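Local coordinates for extracellular matrix-binding protein ebh (Staphylococcus aureus subsp. aureus, PDB 4KJM), which is probably a cell-surface adhesin that lets the bacterium attach to the host extracellular matrix, at residues N12-T17 / A40-L45; Q21-A26 / A33-V38. All coordinates share one frame; numbering follows the deposited sequence.

Contact 1 of 2, residues N12-T17 / A40-L45. With ZN (zinc ion), chain E.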
loop_
_atom_site.group_PDB
_atom_site.type_symbol
_atom_site.label_atom_id
_atom_site.label_comp_id
_atom_site.label_asym_id
_atom_site.label_seq_id
_atom_site.Cartn_x
_atom_site.Cartn_y
_atom_site.Cartn_z
ATOM N N ASN A 12 9.203 8.779 -0.007
ATOM C CA ASN A 12 9.236 8.552 1.432
ATOM C C ASN A 12 8.393 7.322 1.815
ATOM O O ASN A 12 8.395 6.865 2.940
ATOM C CB ASN A 12 8.713 9.784 2.163
ATOM C CG ASN A 12 9.717 10.915 2.248
ATOM O OD1 ASN A 12 10.905 10.733 2.003
ATOM N ND2 ASN A 12 9.240 12.087 2.610
ATOM N N ASP A 13 7.677 6.788 0.847
ATOM C CA ASP A 13 6.905 5.588 1.086
ATOM C C ASP A 13 7.588 4.282 0.682
ATOM O O ASP A 13 7.071 3.211 0.843
ATOM C CB ASP A 13 5.589 5.669 0.384
ATOM C CG ASP A 13 4.649 4.650 0.865
ATOM O OD1 ASP A 13 4.690 4.425 2.063
ATOM O OD2 ASP A 13 3.921 4.100 0.063
ATOM N N LYS A 14 8.761 4.464 0.140
ATOM C CA LYS A 14 9.651 3.462 -0.324
ATOM C C LYS A 14 9.778 2.303 0.666
ATOM O O LYS A 14 9.527 1.182 0.338
ATOM C CB LYS A 14 10.982 4.142 -0.561
ATOM C CG LYS A 14 12.149 3.293 -0.972
ATOM C CD LYS A 14 13.412 4.124 -0.832
ATOM C CE LYS A 14 14.710 3.345 -0.804
ATOM N NZ LYS A 14 15.824 4.094 -1.470
ATOM N N SER A 15 10.153 2.602 1.886
ATOM C CA SER A 15 10.512 1.515 2.762
ATOM C C SER A 15 9.284 0.615 3.157
ATOM O O SER A 15 9.429 -0.618 3.273
ATOM C CB SER A 15 11.363 2.037 3.938
ATOM O OG SER A 15 10.612 2.846 4.795
ATOM N N GLY A 16 8.102 1.205 3.372
ATOM C CA GLY A 16 6.932 0.440 3.701
ATOM C C GLY A 16 6.464 -0.390 2.463
ATOM O O GLY A 16 6.011 -1.549 2.574
ATOM N N THR A 17 6.648 0.177 1.286
ATOM C CA THR A 17 6.333 -0.550 0.074
ATOM C C THR A 17 7.238 -1.758 -0.077
ATOM O O THR A 17 6.762 -2.877 -0.367
ATOM C CB THR A 17 6.381 0.363 -1.180
ATOM O OG1 THR A 17 5.454 1.440 -1.030
ATOM C CG2 THR A 17 6.041 -0.442 -2.408
ATOM N N ALA A 40 15.486 6.985 -9.421
ATOM C CA ALA A 40 15.428 8.174 -10.330
ATOM C C ALA A 40 14.776 9.417 -9.620
ATOM O O ALA A 40 15.240 10.535 -9.768
ATOM C CB ALA A 40 14.714 7.813 -11.648
ATOM N N ALA A 41 13.715 9.203 -8.838
ATOM C CA ALA A 41 13.045 10.266 -8.138
ATOM C C ALA A 41 13.979 10.797 -7.063
ATOM O O ALA A 41 14.038 12.010 -6.867
ATOM C CB ALA A 41 11.784 9.792 -7.482
ATOM N N GLU A 42 14.726 9.887 -6.380
ATOM C CA GLU A 42 15.664 10.291 -5.318
ATOM C C GLU A 42 16.771 11.177 -5.872
ATOM O O GLU A 42 17.241 12.111 -5.211
ATOM C CB GLU A 42 16.241 9.071 -4.584
ATOM C CG GLU A 42 15.276 8.391 -3.615
ATOM C CD GLU A 42 15.783 7.025 -3.084
ATOM O OE1 GLU A 42 16.757 6.461 -3.632
ATOM O OE2 GLU A 42 15.189 6.509 -2.109
ATOM N N THR A 43 17.183 10.885 -7.091
ATOM C CA THR A 43 18.201 11.678 -7.775
ATOM C C THR A 43 17.709 13.122 -7.926
ATOM O O THR A 43 18.397 14.055 -7.568
ATOM C CB THR A 43 18.542 11.050 -9.139
ATOM O OG1 THR A 43 19.295 9.864 -8.921
ATOM C CG2 THR A 43 19.374 12.036 -10.032
ATOM N N ILE A 44 16.481 13.282 -8.404
ATOM C CA ILE A 44 15.843 14.593 -8.520
ATOM C C ILE A 44 15.689 15.299 -7.169
ATOM O O ILE A 44 16.109 16.432 -7.004
ATOM C CB ILE A 44 14.478 14.479 -9.247
ATOM C CG1 ILE A 44 14.737 14.154 -10.718
ATOM C CG2 ILE A 44 13.667 15.762 -9.078
ATOM C CD1 ILE A 44 13.534 13.557 -11.404
ATOM N N LEU A 45 15.130 14.607 -6.182
ATOM C CA LEU A 45 14.968 15.182 -4.851
ATOM C C LEU A 45 16.324 15.523 -4.234
ATOM O O LEU A 45 16.365 16.128 -3.170
ATOM C CB LEU A 45 14.199 14.237 -3.939
ATOM C CG LEU A 45 12.808 13.899 -4.469
ATOM C CD1 LEU A 45 12.168 12.768 -3.676
ATOM C CD2 LEU A 45 11.935 15.129 -4.467
HETATM ZN ZN ZN E . 3.419 3.476 3.127
HETATM O O HOH W 1 2.949 2.169 1.990
HETATM O O HOH W 2 16.903 3.856 -3.893
HETATM O O HOH W 3 3.865 3.990 5.415
HETATM O O HOH W 4 3.383 1.457 3.237
#

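Contact 2 of 2, residues Q21-A26 / A33-V38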
loop_
_atom_site.group_PDB
_atom_site.type_symbol
_atom_site.label_atom_id
_atom_site.label_comp_id
_atom_site.label_asym_id
_atom_site.label_seq_id
_atom_site.Cartn_x
_atom_site.Cartn_y
_atom_site.Cartn_z
ATOM N N GLN A 21 4.004 -7.416 1.116
ATOM C CA GLN A 21 3.902 -8.665 0.363
ATOM C C GLN A 21 3.639 -8.346 -1.103
ATOM O O GLN A 21 4.090 -9.047 -2.023
ATOM C CB GLN A 21 2.759 -9.509 0.970
ATOM C CG GLN A 21 2.489 -10.872 0.328
ATOM C CD GLN A 21 1.733 -10.762 -0.975
ATOM O OE1 GLN A 21 0.825 -9.941 -1.123
ATOM N NE2 GLN A 21 2.021 -11.665 -1.885
ATOM N N ASN A 22 2.905 -7.265 -1.350
ATOM C CA ASN A 22 2.569 -6.922 -2.721
ATOM C C ASN A 22 3.785 -6.580 -3.550
ATOM O O ASN A 22 3.836 -6.849 -4.751
ATOM C CB ASN A 22 1.541 -5.766 -2.730
ATOM C CG ASN A 22 1.065 -5.435 -4.135
ATOM O OD1 ASN A 22 0.504 -6.300 -4.841
ATOM N ND2 ASN A 22 1.162 -4.144 -4.506
ATOM N N PHE A 23 4.797 -6.024 -2.916
ATOM C CA PHE A 23 6.121 -5.826 -3.585
ATOM C C PHE A 23 6.942 -7.106 -3.627
ATOM O O PHE A 23 7.454 -7.510 -4.676
ATOM C CB PHE A 23 6.903 -4.751 -2.879
ATOM C CG PHE A 23 8.292 -4.609 -3.421
ATOM C CD1 PHE A 23 8.537 -3.858 -4.553
ATOM C CD2 PHE A 23 9.338 -5.258 -2.802
ATOM C CE1 PHE A 23 9.833 -3.768 -5.034
ATOM C CE2 PHE A 23 10.618 -5.219 -3.311
ATOM C CZ PHE A 23 10.861 -4.451 -4.425
ATOM N N LEU A 24 7.088 -7.719 -2.457
ATOM C CA LEU A 24 8.020 -8.830 -2.272
ATOM C C LEU A 24 7.697 -9.993 -3.231
ATOM O O LEU A 24 8.588 -10.585 -3.753
ATOM C CB LEU A 24 8.069 -9.288 -0.804
ATOM C CG LEU A 24 8.648 -8.338 0.289
ATOM C CD1 LEU A 24 8.326 -8.850 1.693
ATOM C CD2 LEU A 24 10.101 -8.239 0.068
ATOM N N ASP A 25 6.396 -10.242 -3.470
ATOM C CA ASP A 25 5.929 -11.300 -4.322
ATOM C C ASP A 25 5.567 -10.823 -5.754
ATOM O O ASP A 25 5.038 -11.613 -6.540
ATOM C CB ASP A 25 4.743 -12.075 -3.676
ATOM C CG ASP A 25 5.188 -13.070 -2.605
ATOM O OD1 ASP A 25 6.394 -13.439 -2.565
ATOM O OD2 ASP A 25 4.345 -13.423 -1.743
ATOM N N ALA A 26 5.796 -9.535 -6.067
ATOM C CA ALA A 26 5.601 -9.072 -7.422
ATOM C C ALA A 26 6.624 -9.750 -8.331
ATOM O O ALA A 26 7.663 -10.169 -7.874
ATOM C CB ALA A 26 5.743 -7.565 -7.491
ATOM N N ALA A 33 11.422 -2.385 -11.757
ATOM C CA ALA A 33 10.839 -1.118 -12.278
ATOM C C ALA A 33 10.491 -0.131 -11.121
ATOM O O ALA A 33 10.717 1.065 -11.239
ATOM C CB ALA A 33 9.603 -1.423 -13.125
ATOM N N TYR A 34 9.969 -0.640 -10.011
ATOM C CA TYR A 34 9.653 0.225 -8.856
ATOM C C TYR A 34 10.963 0.752 -8.251
ATOM O O TYR A 34 11.102 1.979 -8.007
ATOM C CB TYR A 34 8.803 -0.509 -7.819
ATOM C CG TYR A 34 8.568 0.315 -6.590
ATOM C CD1 TYR A 34 7.671 1.399 -6.628
ATOM C CD2 TYR A 34 9.202 0.036 -5.397
ATOM C CE1 TYR A 34 7.430 2.169 -5.488
ATOM C CE2 TYR A 34 9.031 0.854 -4.276
ATOM C CZ TYR A 34 8.084 1.854 -4.300
ATOM O OH TYR A 34 7.929 2.690 -3.191
ATOM N N ASN A 35 11.919 -0.133 -8.015
ATOM C CA ASN A 35 13.205 0.320 -7.487
ATOM C C ASN A 35 13.875 1.355 -8.361
ATOM O O ASN A 35 14.374 2.348 -7.874
ATOM C CB ASN A 35 14.193 -0.852 -7.346
ATOM C CG ASN A 35 13.825 -1.794 -6.208
ATOM O OD1 ASN A 35 13.454 -1.346 -5.157
ATOM N ND2 ASN A 35 13.995 -3.087 -6.420
ATOM N N GLN A 36 13.892 1.130 -9.653
ATOM C CA GLN A 36 14.541 2.080 -10.577
ATOM C C GLN A 36 13.837 3.448 -10.587
ATOM O O GLN A 36 14.487 4.490 -10.562
ATOM C CB GLN A 36 14.563 1.430 -11.962
ATOM C CG GLN A 36 15.519 0.252 -11.946
ATOM C CD GLN A 36 15.433 -0.660 -13.169
ATOM O OE1 GLN A 36 15.805 -1.850 -13.122
ATOM N NE2 GLN A 36 14.978 -0.104 -14.274
ATOM N N ALA A 37 12.490 3.440 -10.529
ATOM C CA ALA A 37 11.693 4.700 -10.492
ATOM C C ALA A 37 11.972 5.484 -9.202
ATOM O O ALA A 37 12.100 6.728 -9.229
ATOM C CB ALA A 37 10.178 4.408 -10.586
ATOM N N VAL A 38 12.022 4.756 -8.065
ATOM C CA VAL A 38 12.330 5.378 -6.790
ATOM C C VAL A 38 13.747 5.999 -6.809
ATOM O O VAL A 38 13.900 7.112 -6.417
ATOM C CB VAL A 38 12.110 4.432 -5.599
ATOM C CG1 VAL A 38 12.504 5.143 -4.312
ATOM C CG2 VAL A 38 10.650 4.051 -5.474
#

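Contact 1 of 2, residues N12-T17 / A40-L45
Lys14 NZ meets the Glu42 carboxylate at OE2, 2.6 Å away, on the syn lone pair, the side of the other oxygen, in a salt bridge that is also a hydrogen bond. The grip is lopsided, since NZ stands 3.3 Å from OE1 of Glu42. A water makes up the difference, accepting from Lys14 NZ at 2.7 Å and donating to Glu42 OE1, so that ammonium, water and carboxylate close a small ring. The other carboxylate, that of Asp13, turns away from this pair and gives OD1 to a zinc ion at 1.9 Å, beside three water ligands. Its OD2 makes a salt bridge with Lys69, so this carboxylate is shared between two cations, which would favour its charged form. Lys14 reaches across because CG is anti to the backbone N (chi1 176°) and the chain stays extended until it bends at the last torsion. Glu42 is extended beyond CG as well, and the two side chains cross at about a right angle. Asp13 O accepts from Thr17 N and also from Thr17 OG1, which lies 3.0 Å from it and comes from above the carbonyl plane. The contact is a water-bridged surface salt bridge between helix 14-18 and the C-terminal part of helix 28-44 in the FIVAR region, while Ala41 packs on Leu7 and Ile11 of helix 2-11 and Ile44 on Val58 and Ala61 of helix 55-71.

Contact 2 of 2, residues Q21-A26 / A33-V38
Tyr34 is the first residue of 33-38 to meet Phe23, and the pair is also where the two backbones come nearest, with the Phe23 and Tyr34 CA atoms 8.8 Å apart. CD2 of Tyr34 lies 3.9 Å from CE1 of Phe23. The ring planes are inclined at 62°, an oblique aromatic contact with the centroids 6.0 Å apart. Both residues have CG anti to the backbone N, which brings the two rings together across the helices. Next comes Asn35, whose amide arrives at the edge of the Phe23 ring, near its plane: ND2 is 4.0 Å from CZ, and the amide and ring planes are 66° apart. One turn on, Val38 places CG2 3.5 Å above one face of the Tyr34 ring, toward its rim, while Val38 N donates to Tyr34 O. Within 21-26, on the part that does not face 33-38, Gln21 NE2 bonds Asp25 OD2 at 2.9 Å in a nearly straight line, on the anti side of the carboxylate. Asp25 in turn forms a salt bridge with Arg112 and accepts from Val113 N, tying this turn to the start of helix 113-127. Across the contact itself the interaction is van der Waals packing of buried rings, with the amide of the partly exposed Asn35 beside them, so shape and burial rather than directed bonds would hold helix 21-24 against helix 28-44.

Both contacts draw on helix 28-44, contact 1 near its C-terminal end and contact 2 nearer its middle, with centres about 12 Å apart. Their partners, helices 14-18 and 21-24, follow each other in the chain, so contact 2 is nested inside the loop closed by contact 1. They also touch: Tyr34 OH packs 3.4 Å from Thr17 CB, and Thr17 O lies close to Phe23 CB. A surface salt bridge and a buried aromatic pair thus join two successive short helices to one long helix, all inside the FIVAR range. Helix 21-24 also meets Gly74 and Thr75, where helix 74-90 begins, so it lies close to the passage from helix 55-71 into the next helix.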